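Local coordinates for protein Glp_546_48378_50642 (Giardia intestinalis, PDB 2QVW) that cleaves double-stranded RNA into small interfering RNAs of 21 to 23 base pairs for the RNA interference pathway, at residues Phe657-Leu669 against Ala740-Val752. Numbering follows the deposited sequence.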
loop_
_atom_site.group_PDB
_atom_site.type_symbol
_atom_site.label_atom_id
_atom_site.label_comp_id
_atom_site.label_asym_id
_atom_site.label_seq_id
_atom_site.Cartn_x
_atom_site.Cartn_y
_atom_site.Cartn_z
ATOM N N PHE A 657 -8.099 -0.887 -21.128
ATOM C CA PHE A 657 -6.782 -0.355 -20.820
ATOM C C PHE A 657 -6.826 1.117 -20.485
ATOM O O PHE A 657 -6.199 1.559 -19.530
ATOM C CB PHE A 657 -5.846 -0.519 -21.996
ATOM C CG PHE A 657 -4.486 0.070 -21.756
ATOM C CD1 PHE A 657 -3.569 -0.583 -20.928
ATOM C CD2 PHE A 657 -4.114 1.276 -22.341
ATOM C CE1 PHE A 657 -2.313 -0.050 -20.691
ATOM C CE2 PHE A 657 -2.847 1.819 -22.106
ATOM C CZ PHE A 657 -1.952 1.151 -21.282
ATOM N N LEU A 658 -7.544 1.880 -21.302
ATOM C CA LEU A 658 -7.665 3.315 -21.092
ATOM C C LEU A 658 -8.175 3.592 -19.691
ATOM O O LEU A 658 -7.641 4.457 -18.981
ATOM C CB LEU A 658 -8.626 3.922 -22.111
ATOM C CG LEU A 658 -8.869 5.421 -21.941
ATOM C CD1 LEU A 658 -7.528 6.141 -21.836
ATOM C CD2 LEU A 658 -9.690 5.949 -23.109
ATOM N N LYS A 659 -9.209 2.849 -19.296
ATOM C CA LYS A 659 -9.793 3.015 -17.979
ATOM C C LYS A 659 -8.750 2.779 -16.904
ATOM O O LYS A 659 -8.681 3.511 -15.919
ATOM C CB LYS A 659 -10.956 2.050 -17.775
ATOM C CG LYS A 659 -11.679 2.271 -16.446
ATOM C CD LYS A 659 -12.674 1.164 -16.140
ATOM C CE LYS A 659 -13.368 1.409 -14.806
ATOM N NZ LYS A 659 -14.212 0.258 -14.358
ATOM N N CYS A 660 -7.937 1.749 -17.096
ATOM C CA CYS A 660 -6.882 1.414 -16.146
ATOM C C CYS A 660 -5.796 2.498 -16.144
ATOM O O CYS A 660 -5.422 3.033 -15.102
ATOM C CB CYS A 660 -6.279 0.068 -16.533
ATOM S SG CYS A 660 -5.198 -0.636 -15.321
ATOM N N SER A 661 -5.308 2.812 -17.337
ATOM C CA SER A 661 -4.278 3.814 -17.537
ATOM C C SER A 661 -4.586 5.117 -16.813
ATOM O O SER A 661 -3.829 5.538 -15.940
ATOM C CB SER A 661 -4.122 4.077 -19.033
ATOM O OG SER A 661 -3.097 5.022 -19.289
ATOM N N LEU A 662 -5.689 5.758 -17.185
ATOM C CA LEU A 662 -6.088 7.021 -16.567
ATOM C C LEU A 662 -6.106 6.963 -15.054
ATOM O O LEU A 662 -5.436 7.751 -14.385
ATOM C CB LEU A 662 -7.476 7.429 -17.041
ATOM C CG LEU A 662 -7.551 8.056 -18.429
ATOM C CD1 LEU A 662 -9.011 8.337 -18.764
ATOM C CD2 LEU A 662 -6.706 9.350 -18.458
ATOM N N ALA A 663 -6.897 6.038 -14.526
ATOM C CA ALA A 663 -7.016 5.852 -13.089
ATOM C C ALA A 663 -5.631 5.964 -12.469
ATOM O O ALA A 663 -5.422 6.675 -11.482
ATOM C CB ALA A 663 -7.611 4.482 -12.798
ATOM N N LEU A 664 -4.686 5.267 -13.084
ATOM C CA LEU A 664 -3.313 5.256 -12.627
ATOM C C LEU A 664 -2.725 6.655 -12.664
ATOM O O LEU A 664 -2.294 7.182 -11.643
ATOM C CB LEU A 664 -2.500 4.319 -13.514
ATOM C CG LEU A 664 -1.237 3.715 -12.924
ATOM C CD1 LEU A 664 -0.561 2.903 -13.997
ATOM C CD2 LEU A 664 -0.308 4.807 -12.418
ATOM N N HIS A 665 -2.715 7.253 -13.849
ATOM C CA HIS A 665 -2.170 8.593 -14.021
ATOM C C HIS A 665 -2.766 9.617 -13.067
ATOM O O HIS A 665 -2.083 10.549 -12.654
ATOM C CB HIS A 665 -2.349 9.063 -15.467
ATOM C CG HIS A 665 -1.382 8.440 -16.428
ATOM N ND1 HIS A 665 -1.710 7.363 -17.222
ATOM C CD2 HIS A 665 -0.090 8.733 -16.708
ATOM C CE1 HIS A 665 -0.663 7.022 -17.950
ATOM N NE2 HIS A 665 0.334 7.836 -17.659
ATOM N N LEU A 666 -4.037 9.458 -12.722
ATOM C CA LEU A 666 -4.667 10.381 -11.787
ATOM C C LEU A 666 -4.208 10.024 -10.372
ATOM O O LEU A 666 -3.776 10.891 -9.599
ATOM C CB LEU A 666 -6.190 10.277 -11.854
ATOM C CG LEU A 666 -6.914 10.554 -13.175
ATOM C CD1 LEU A 666 -8.383 10.873 -12.863
ATOM C CD2 LEU A 666 -6.261 11.724 -13.912
ATOM N N HIS A 667 -4.316 8.733 -10.052
ATOM C CA HIS A 667 -3.924 8.192 -8.755
ATOM C C HIS A 667 -2.583 8.773 -8.339
ATOM O O HIS A 667 -2.385 9.160 -7.190
ATOM C CB HIS A 667 -3.814 6.670 -8.847
ATOM C CG HIS A 667 -3.485 6.004 -7.548
ATOM N ND1 HIS A 667 -4.341 6.017 -6.469
ATOM C CD2 HIS A 667 -2.398 5.297 -7.157
ATOM C CE1 HIS A 667 -3.795 5.346 -5.469
ATOM N NE2 HIS A 667 -2.616 4.898 -5.860
ATOM N N ALA A 668 -1.657 8.819 -9.286
ATOM C CA ALA A 668 -0.343 9.365 -9.017
ATOM C C ALA A 668 -0.426 10.880 -8.917
ATOM O O ALA A 668 0.141 11.476 -8.004
ATOM C CB ALA A 668 0.606 8.977 -10.120
ATOM N N LEU A 669 -1.144 11.488 -9.859
ATOM C CA LEU A 669 -1.304 12.936 -9.928
ATOM C C LEU A 669 -2.023 13.571 -8.767
ATOM O O LEU A 669 -1.752 14.721 -8.426
ATOM C CB LEU A 669 -2.048 13.327 -11.200
ATOM C CG LEU A 669 -1.241 13.656 -12.461
ATOM C CD1 LEU A 669 -2.206 13.931 -13.605
ATOM C CD2 LEU A 669 -0.347 14.862 -12.214
ATOM N N ALA A 740 1.830 2.722 -24.496
ATOM C CA ALA A 740 0.439 3.153 -24.552
ATOM C C ALA A 740 0.151 4.080 -23.374
ATOM O O ALA A 740 -0.577 5.055 -23.501
ATOM C CB ALA A 740 -0.491 1.941 -24.507
ATOM N N GLY A 741 0.733 3.773 -22.226
ATOM C CA GLY A 741 0.512 4.591 -21.054
ATOM C C GLY A 741 0.934 6.024 -21.277
ATOM O O GLY A 741 0.265 6.950 -20.817
ATOM N N ALA A 742 2.056 6.212 -21.968
ATOM C CA ALA A 742 2.559 7.559 -22.259
ATOM C C ALA A 742 1.622 8.205 -23.270
ATOM O O ALA A 742 1.403 9.412 -23.262
ATOM C CB ALA A 742 3.974 7.481 -22.827
ATOM N N PHE A 743 1.078 7.366 -24.142
ATOM C CA PHE A 743 0.146 7.793 -25.167
ATOM C C PHE A 743 -1.040 8.437 -24.469
ATOM O O PHE A 743 -1.512 9.499 -24.866
ATOM C CB PHE A 743 -0.319 6.574 -25.967
ATOM C CG PHE A 743 -1.259 6.900 -27.088
ATOM C CD1 PHE A 743 -0.811 7.561 -28.229
ATOM C CD2 PHE A 743 -2.596 6.547 -27.008
ATOM C CE1 PHE A 743 -1.686 7.864 -29.276
ATOM C CE2 PHE A 743 -3.479 6.846 -28.046
ATOM C CZ PHE A 743 -3.019 7.506 -29.181
ATOM N N VAL A 744 -1.505 7.780 -23.414
ATOM C CA VAL A 744 -2.640 8.246 -22.638
ATOM C C VAL A 744 -2.367 9.538 -21.867
ATOM O O VAL A 744 -3.186 10.455 -21.896
ATOM C CB VAL A 744 -3.104 7.145 -21.650
ATOM C CG1 VAL A 744 -4.168 7.682 -20.712
ATOM C CG2 VAL A 744 -3.645 5.965 -22.418
ATOM N N ARG A 745 -1.227 9.624 -21.183
ATOM C CA ARG A 745 -0.902 10.824 -20.404
ATOM C C ARG A 745 -0.498 12.009 -21.276
ATOM O O ARG A 745 -0.440 13.149 -20.816
ATOM C CB ARG A 745 0.225 10.544 -19.402
ATOM C CG ARG A 745 1.613 10.404 -20.007
ATOM C CD ARG A 745 2.650 11.033 -19.086
ATOM N NE ARG A 745 4.024 10.753 -19.505
ATOM C CZ ARG A 745 4.651 9.586 -19.333
ATOM N NH1 ARG A 745 4.038 8.564 -18.743
ATOM N NH2 ARG A 745 5.904 9.436 -19.750
ATOM N N GLU A 746 -0.211 11.728 -22.538
ATOM C CA GLU A 746 0.192 12.772 -23.463
ATOM C C GLU A 746 -0.989 13.348 -24.204
ATOM O O GLU A 746 -1.080 14.558 -24.384
ATOM C CB GLU A 746 1.196 12.227 -24.481
ATOM C CG GLU A 746 2.621 12.209 -23.980
ATOM C CD GLU A 746 3.147 13.606 -23.717
ATOM O OE1 GLU A 746 3.147 14.421 -24.666
ATOM O OE2 GLU A 746 3.558 13.893 -22.567
ATOM N N HIS A 747 -1.906 12.479 -24.614
ATOM C CA HIS A 747 -3.063 12.919 -25.379
ATOM C C HIS A 747 -4.396 12.972 -24.637
ATOM O O HIS A 747 -5.152 13.938 -24.782
ATOM C CB HIS A 747 -3.200 12.033 -26.622
ATOM C CG HIS A 747 -1.914 11.832 -27.356
ATOM N ND1 HIS A 747 -1.148 12.883 -27.811
ATOM C CD2 HIS A 747 -1.235 10.706 -27.674
ATOM C CE1 HIS A 747 -0.050 12.410 -28.375
ATOM N NE2 HIS A 747 -0.077 11.093 -28.306
ATOM N N VAL A 748 -4.679 11.943 -23.846
ATOM C CA VAL A 748 -5.941 11.866 -23.124
ATOM C C VAL A 748 -5.942 12.487 -21.744
ATOM O O VAL A 748 -6.915 13.125 -21.356
ATOM C CB VAL A 748 -6.409 10.404 -22.980
ATOM C CG1 VAL A 748 -7.828 10.367 -22.432
ATOM C CG2 VAL A 748 -6.330 9.694 -24.326
ATOM N N LEU A 749 -4.863 12.291 -20.994
ATOM C CA LEU A 749 -4.768 12.837 -19.642
ATOM C C LEU A 749 -5.149 14.312 -19.634
ATOM O O LEU A 749 -5.947 14.751 -18.815
ATOM C CB LEU A 749 -3.348 12.667 -19.097
ATOM C CG LEU A 749 -3.171 12.730 -17.578
ATOM C CD1 LEU A 749 -1.743 12.355 -17.223
ATOM C CD2 LEU A 749 -3.508 14.118 -17.066
ATOM N N PRO A 750 -4.577 15.096 -20.557
ATOM C CA PRO A 750 -4.867 16.527 -20.650
ATOM C C PRO A 750 -6.355 16.895 -20.706
ATOM O O PRO A 750 -6.742 17.982 -20.281
ATOM C CB PRO A 750 -4.122 16.936 -21.918
ATOM C CG PRO A 750 -2.925 16.052 -21.886
ATOM C CD PRO A 750 -3.529 14.718 -21.525
ATOM N N GLN A 751 -7.187 15.998 -21.222
ATOM C CA GLN A 751 -8.616 16.271 -21.344
ATOM C C GLN A 751 -9.430 16.115 -20.074
ATOM O O GLN A 751 -10.594 16.496 -20.042
ATOM C CB GLN A 751 -9.227 15.388 -22.428
ATOM C CG GLN A 751 -8.595 15.561 -23.790
ATOM C CD GLN A 751 -8.500 17.018 -24.190
ATOM O OE1 GLN A 751 -9.499 17.746 -24.172
ATOM N NE2 GLN A 751 -7.297 17.455 -24.553
ATOM N N VAL A 752 -8.837 15.550 -19.031
ATOM C CA VAL A 752 -9.565 15.371 -17.781
ATOM C C VAL A 752 -9.910 16.722 -17.171
ATOM O O VAL A 752 -9.029 17.509 -16.842
ATOM C CB VAL A 752 -8.754 14.520 -16.764
ATOM C CG1 VAL A 752 -7.413 15.161 -16.488
ATOM C CG2 VAL A 752 -9.539 14.364 -15.480
#
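His665, Val744 and Leu749 have the largest individual shares of the surface buried between helix 657-669 and segment 740-752, and they illustrate a knobs-into-holes fit in a steep helix crossing. The axes of helices 657-669 and 740-748 come within 9.6 Å and cross at -69°, and the backbones come nearest where Gly741, with no side chain, faces Ser661. Val744 is the knob, seated among Leu658, Ser661, Leu662 and His665. Its CG1, anti to the backbone N (chi1 173°), lies 3.8 Å from Leu662 CD2 and 3.9 Å from Leu658 CD1, while CG2 rests against Ser661 CB. The imidazole of His665 crosses the side chain of Arg745 at about a right angle, with Arg745 CB over one face, and its CE1 approaches Gly741 O without a hydrogen bond. Within its own helix, His665 ND1 donates to Ser661 O over 3.1 Å; the N-H approaches from above the carbonyl plane, and that oxygen also accepts from His665 N. The ND1 bond, though bent, probably helps to hold the ring's rotation. Beyond a wider pi-type turn at 744-748, Leu749 lays CD1 against His665 CB at 3.8 Å and meets Leu669 tip to tip. At the other end, Phe657 CE2 packs on Ala740 CB, and Leu728 of helix 718-735 adjoins both Phe657 and Leu658. The contact thus joins the long helix of the second RNase III domain to the closing helix of the chain, with the side chain of Leu658 about 4 Å from a bound manganese ion. Cohesion between the segments comes from apolar packing and shape, while the polar bond of His665 stays within its own helix.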